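Local coordinates for protein HemO (Neisseria meningitidis, PDB 1J77) that binds heme and, as a member of the heme oxygenase family, probably opens its porphyrin ring by oxidative cleavage, at residues L46-V51 against V186-T191; T82-D87 against G138-A143. All coordinates share one frame; numbering follows the deposited sequence.

Interaction 1 (L46-V51 against V186-T191)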
loop_
_atom_site.group_PDB
_atom_site.type_symbol
_atom_site.label_atom_id
_atom_site.label_comp_id
_atom_site.label_asym_id
_atom_site.label_seq_id
_atom_site.Cartn_x
_atom_site.Cartn_y
_atom_site.Cartn_z
ATOM N N LEU A 46 -2.295 0.883 11.970
ATOM C CA LEU A 46 -1.335 -0.198 11.810
ATOM C C LEU A 46 -2.042 -1.513 11.469
ATOM O O LEU A 46 -1.489 -2.339 10.697
ATOM C CB LEU A 46 -0.521 -0.347 13.103
ATOM C CG LEU A 46 0.570 0.688 13.400
ATOM C CD1 LEU A 46 1.321 0.292 14.667
ATOM C CD2 LEU A 46 1.544 0.950 12.326
ATOM N N LYS A 47 -3.198 -1.780 12.061
ATOM C CA LYS A 47 -3.977 -3.002 11.770
ATOM C C LYS A 47 -4.376 -3.036 10.278
ATOM O O LYS A 47 -4.172 -4.046 9.579
ATOM C CB LYS A 47 -5.164 -3.203 12.742
ATOM C CG LYS A 47 -4.713 -3.554 14.114
ATOM C CD LYS A 47 -5.850 -3.485 15.050
ATOM C CE LYS A 47 -5.373 -3.813 16.479
ATOM N NZ LYS A 47 -6.547 -3.866 17.405
ATOM N N LEU A 48 -4.884 -1.925 9.779
ATOM C CA LEU A 48 -5.242 -1.777 8.393
ATOM C C LEU A 48 -4.016 -2.023 7.487
ATOM O O LEU A 48 -4.100 -2.816 6.535
ATOM C CB LEU A 48 -5.863 -0.398 8.165
ATOM C CG LEU A 48 -5.703 0.217 6.770
ATOM C CD1 LEU A 48 -6.542 -0.578 5.813
ATOM C CD2 LEU A 48 -6.112 1.722 6.847
ATOM N N GLN A 49 -2.892 -1.379 7.810
ATOM C CA GLN A 49 -1.667 -1.551 7.057
ATOM C C GLN A 49 -1.236 -3.029 7.093
ATOM O O GLN A 49 -0.757 -3.563 6.083
ATOM C CB GLN A 49 -0.544 -0.644 7.615
ATOM C CG GLN A 49 -0.772 0.857 7.484
ATOM C CD GLN A 49 -0.441 1.351 6.107
ATOM O OE1 GLN A 49 0.630 1.948 5.876
ATOM N NE2 GLN A 49 -1.357 1.127 5.163
ATOM N N SER A 50 -1.388 -3.683 8.240
ATOM C CA SER A 50 -1.012 -5.126 8.360
ATOM C C SER A 50 -1.756 -6.013 7.390
ATOM O O SER A 50 -1.153 -6.900 6.730
ATOM C CB SER A 50 -1.258 -5.670 9.790
ATOM O OG SER A 50 -0.871 -7.039 9.843
ATOM N N VAL A 51 -3.043 -5.803 7.263
ATOM C CA VAL A 51 -3.879 -6.611 6.406
ATOM C C VAL A 51 -3.509 -6.387 4.961
ATOM O O VAL A 51 -3.374 -7.344 4.159
ATOM C CB VAL A 51 -5.391 -6.320 6.617
ATOM C CG1 VAL A 51 -6.273 -7.078 5.638
ATOM C CG2 VAL A 51 -5.769 -6.664 8.011
ATOM N N VAL A 186 -12.114 -1.114 1.855
ATOM C CA VAL A 186 -12.977 -2.079 2.565
ATOM C C VAL A 186 -12.364 -2.370 3.943
ATOM O O VAL A 186 -13.080 -2.314 4.982
ATOM C CB VAL A 186 -13.132 -3.417 1.784
ATOM C CG1 VAL A 186 -13.701 -4.525 2.691
ATOM C CG2 VAL A 186 -13.939 -3.210 0.525
ATOM N N VAL A 187 -11.078 -2.656 4.002
ATOM C CA VAL A 187 -10.402 -2.931 5.255
ATOM C C VAL A 187 -10.439 -1.721 6.221
ATOM O O VAL A 187 -10.678 -1.879 7.427
ATOM C CB VAL A 187 -8.959 -3.445 5.035
ATOM C CG1 VAL A 187 -8.272 -3.652 6.343
ATOM C CG2 VAL A 187 -8.995 -4.712 4.195
ATOM N N LEU A 188 -10.169 -0.532 5.689
ATOM C CA LEU A 188 -10.162 0.686 6.464
ATOM C C LEU A 188 -11.527 0.856 7.112
ATOM O O LEU A 188 -11.617 1.107 8.315
ATOM C CB LEU A 188 -9.790 1.854 5.538
ATOM C CG LEU A 188 -9.699 3.243 6.172
ATOM C CD1 LEU A 188 -8.982 4.186 5.225
ATOM C CD2 LEU A 188 -11.008 3.877 6.619
ATOM N N ARG A 189 -12.578 0.711 6.319
ATOM C CA ARG A 189 -13.943 0.877 6.863
ATOM C C ARG A 189 -14.272 -0.133 7.965
ATOM O O ARG A 189 -14.854 0.196 9.017
ATOM C CB ARG A 189 -14.960 0.805 5.760
ATOM C CG ARG A 189 -14.932 1.867 4.709
ATOM C CD ARG A 189 -15.608 1.449 3.408
ATOM N NE ARG A 189 -15.510 2.412 2.333
ATOM C CZ ARG A 189 -15.333 2.125 1.042
ATOM N NH1 ARG A 189 -15.212 0.855 0.630
ATOM N NH2 ARG A 189 -15.206 3.096 0.159
ATOM N N GLU A 190 -13.951 -1.379 7.740
ATOM C CA GLU A 190 -14.270 -2.381 8.745
ATOM C C GLU A 190 -13.513 -2.051 10.003
ATOM O O GLU A 190 -14.060 -2.087 11.148
ATOM C CB GLU A 190 -13.910 -3.795 8.224
ATOM C CG GLU A 190 -14.777 -4.222 7.060
ATOM C CD GLU A 190 -14.744 -5.723 6.809
ATOM O OE1 GLU A 190 -14.166 -6.440 7.674
ATOM O OE2 GLU A 190 -15.286 -6.156 5.756
ATOM N N THR A 191 -12.261 -1.667 9.853
ATOM C CA THR A 191 -11.386 -1.406 10.949
ATOM C C THR A 191 -11.770 -0.157 11.786
ATOM O O THR A 191 -11.685 -0.197 12.970
ATOM C CB THR A 191 -10.008 -1.279 10.397
ATOM O OG1 THR A 191 -9.721 -2.488 9.683
ATOM C CG2 THR A 191 -8.918 -1.219 11.498
#

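Interaction 2 (T82-D87 against G138-A143)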
loop_
_atom_site.group_PDB
_atom_site.type_symbol
_atom_site.label_atom_id
_atom_site.label_comp_id
_atom_site.label_asym_id
_atom_site.label_seq_id
_atom_site.Cartn_x
_atom_site.Cartn_y
_atom_site.Cartn_z
ATOM N N THR A 82 4.437 -5.357 11.173
ATOM C CA THR A 82 4.181 -6.244 12.269
ATOM C C THR A 82 5.086 -5.890 13.472
ATOM O O THR A 82 4.680 -6.032 14.620
ATOM C CB THR A 82 4.447 -7.687 11.822
ATOM O OG1 THR A 82 3.456 -8.100 10.864
ATOM C CG2 THR A 82 4.275 -8.601 12.973
ATOM N N GLN A 83 6.309 -5.465 13.194
ATOM C CA GLN A 83 7.214 -5.009 14.260
ATOM C C GLN A 83 6.693 -3.666 14.839
ATOM O O GLN A 83 6.791 -3.391 16.039
ATOM C CB GLN A 83 8.633 -4.842 13.704
ATOM C CG GLN A 83 9.637 -4.351 14.737
ATOM C CD GLN A 83 9.896 -5.308 15.899
ATOM O OE1 GLN A 83 9.460 -5.077 17.036
ATOM N NE2 GLN A 83 10.652 -6.347 15.622
ATOM N N ASP A 84 6.126 -2.814 13.994
ATOM C CA ASP A 84 5.559 -1.579 14.512
ATOM C C ASP A 84 4.444 -1.884 15.491
ATOM O O ASP A 84 4.300 -1.196 16.514
ATOM C CB ASP A 84 5.005 -0.735 13.355
ATOM C CG ASP A 84 6.088 -0.044 12.559
ATOM O OD1 ASP A 84 7.188 0.217 13.128
ATOM O OD2 ASP A 84 5.955 0.273 11.351
ATOM N N LEU A 85 3.616 -2.885 15.180
ATOM C CA LEU A 85 2.547 -3.331 16.066
ATOM C C LEU A 85 3.149 -3.775 17.389
ATOM O O LEU A 85 2.676 -3.375 18.445
ATOM C CB LEU A 85 1.674 -4.449 15.441
ATOM C CG LEU A 85 0.533 -4.055 14.467
ATOM C CD1 LEU A 85 0.062 -5.259 13.669
ATOM C CD2 LEU A 85 -0.632 -3.446 15.223
ATOM N N LYS A 86 4.189 -4.604 17.315
ATOM C CA LYS A 86 4.902 -5.083 18.529
ATOM C C LYS A 86 5.357 -3.919 19.409
ATOM O O LYS A 86 5.140 -3.932 20.642
ATOM C CB LYS A 86 6.084 -5.978 18.146
ATOM C CG LYS A 86 6.765 -6.650 19.339
ATOM C CD LYS A 86 7.823 -7.663 18.885
ATOM C CE LYS A 86 8.440 -8.433 20.069
ATOM N NZ LYS A 86 9.586 -9.305 19.631
ATOM N N ASP A 87 5.997 -2.946 18.783
ATOM C CA ASP A 87 6.465 -1.751 19.458
ATOM C C ASP A 87 5.321 -1.120 20.225
ATOM O O ASP A 87 5.508 -0.619 21.352
ATOM C CB ASP A 87 7.013 -0.725 18.472
ATOM C CG ASP A 87 8.218 -1.190 17.729
ATOM O OD1 ASP A 87 8.927 -2.150 18.194
ATOM O OD2 ASP A 87 8.562 -0.630 16.658
ATOM N N GLY A 138 7.679 2.028 16.015
ATOM C CA GLY A 138 6.329 2.447 15.612
ATOM C C GLY A 138 6.074 2.866 14.178
ATOM O O GLY A 138 4.954 2.697 13.704
ATOM N N ALA A 139 7.079 3.365 13.474
ATOM C CA ALA A 139 6.907 3.816 12.072
ATOM C C ALA A 139 7.967 3.235 11.104
ATOM O O ALA A 139 8.356 3.841 10.106
ATOM C CB ALA A 139 6.853 5.355 12.003
ATOM N N ARG A 140 8.470 2.064 11.462
ATOM C CA ARG A 140 9.445 1.343 10.631
ATOM C C ARG A 140 8.936 1.136 9.198
ATOM O O ARG A 140 9.690 1.312 8.217
ATOM C CB ARG A 140 9.707 -0.006 11.327
ATOM C CG ARG A 140 10.104 0.039 12.877
ATOM C CD ARG A 140 9.932 -1.311 13.578
ATOM N NE ARG A 140 10.336 -1.350 14.979
ATOM C CZ ARG A 140 11.569 -1.603 15.429
ATOM N NH1 ARG A 140 12.569 -1.814 14.611
ATOM N NH2 ARG A 140 11.815 -1.653 16.718
ATOM N N HIS A 141 7.657 0.773 9.074
ATOM C CA HIS A 141 7.060 0.492 7.751
ATOM C C HIS A 141 6.896 1.698 6.847
ATOM O O HIS A 141 6.784 1.550 5.617
ATOM C CB HIS A 141 5.743 -0.271 7.888
ATOM C CG HIS A 141 4.549 0.592 8.126
ATOM N ND1 HIS A 141 4.146 0.986 9.379
ATOM C CD2 HIS A 141 3.636 1.082 7.256
ATOM C CE1 HIS A 141 3.031 1.701 9.266
ATOM N NE2 HIS A 141 2.714 1.784 7.989
ATOM N N LEU A 142 7.001 2.891 7.444
ATOM C CA LEU A 142 6.854 4.152 6.720
ATOM C C LEU A 142 8.162 4.830 6.402
ATOM O O LEU A 142 8.204 5.779 5.629
ATOM C CB LEU A 142 5.990 5.128 7.539
ATOM C CG LEU A 142 4.522 4.761 7.803
ATOM C CD1 LEU A 142 3.818 5.713 8.818
ATOM C CD2 LEU A 142 3.730 4.712 6.538
ATOM N N ALA A 143 9.246 4.312 6.964
ATOM C CA ALA A 143 10.552 4.900 6.714
ATOM C C ALA A 143 10.940 4.750 5.239
ATOM O O ALA A 143 10.500 3.815 4.529
ATOM C CB ALA A 143 11.553 4.264 7.596
#

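Interaction 1 (L46-V51 against V186-T191)
L48 reaches from helix 39-60 onto the surface of helix 167-192 and lays its forked end across V187 and L188. Its CG stands roughly anti to the backbone N (chi1 152°), which carries both methyls over to the partner helix. CD1 rests 3.6 Å from V187 CG1 and equally close to the L188 backbone N, while CD2 lies against L188 CB at 3.9 Å. A branched, purely apolar side chain suits this place, since one methyl can meet the valine while the other meets the leucine. One turn further along, V51 also packs on V187: V51 CG1 is 3.9 Å from V187 CG2, V187 CG1 touches both L48 and V51, and the two beta-branched chains pass at a slant. V187 thus fits between L48 and V51.

This is helix-to-helix packing inside the all-helical heme oxygenase fold. The short segments run largely antiparallel, at 145°, with axes 9.4 Å apart, and no hydrogen bond crosses between them. L188 also touches L29 and V30 on helix 11-32, which carries the axial ligand H23, and the L48 side chain lies about 7 Å from the heme.

T191 shows how a threonine fits an apolar interface. Its OG1 turns back toward V187 O, although that contact is modelled too short for its details to be trusted. Its methyl CG2 instead faces helix 39-60, lying 4.4 Å from K47 CB. K47 contributes only the base of its chain here; the extended remainder carries the ammonium away from helix 167-192.

Interaction 2 (T82-D87 against G138-A143)
The imidazole of H141 meets the carboxylate of D84 at its edge, almost in the ring plane, while L142 CG lies over one ring face, offset toward the rim. The carboxylate and ring planes are 59° apart. Across the contact, in the conformer described, Q83 CG sits over one face of the R140 guanidinium, and D87 occupies its edge.

D84 is the hub. Its OD2 takes two hydrogen bonds from the same residue: H141 ND1 reaches the anti side at 2.8 Å and H141 N the syn side at 2.9 Å, the latter nearly straight (171°). This double grip depends on the histidine torsion: with chi1 at 85°, CG lies between the backbone N and the carbonyl carbon, folding ND1 back toward the oxygen that its own N-H already holds. OD1 accepts from R140 N at 2.8 Å. An aspartate suits the place because its short, flat carboxylate can receive two successive backbone N-H groups of the loop.

D87, one helical turn on, takes G138 N on the anti side of OD2, at 2.9 Å. G138 has positive phi, a conformation that favours glycine, and its carbonyl accepts a hydrogen bond from Y42 OH. R140 grips D87 side-on, NE to OD2 and NH2 to OD1, the second bond longer at 3.3 Å. R140 has two conformers and the NE bond is implausibly short, so the placing of the whole guanidinium, over Q83 as well as against D87, is doubtful in detail.

Such bonding ties the last turn of helix 78-87 to the loop before helix 149-162. Because H141 NE2 probably hydrogen-bonds to Q49 OE1, with D84 at ND1, its surroundings may favour a positively charged imidazole, balanced by the buried carboxylate.

Overall arrangement
From the N terminus, the chain first passes through 46-51 on helix 39-60, then through 82-87 at the end of helix 78-87. After 50 further residues it returns to that helix in the loop 138-143, closing interaction 2. Only when helix 167-192 brings 186-191 back to 46-51 does interaction 1 close, so the shorter closure lies wholly within the longer one and the two do not cross. Their centres are 15 Å apart, yet they meet: L46 packs on L85 and on the H141 ring, its CD2 lying 3.5 Å from H141 CE1. Helix 39-60 therefore joins helix 167-192 to helix 78-87 and its bound loop.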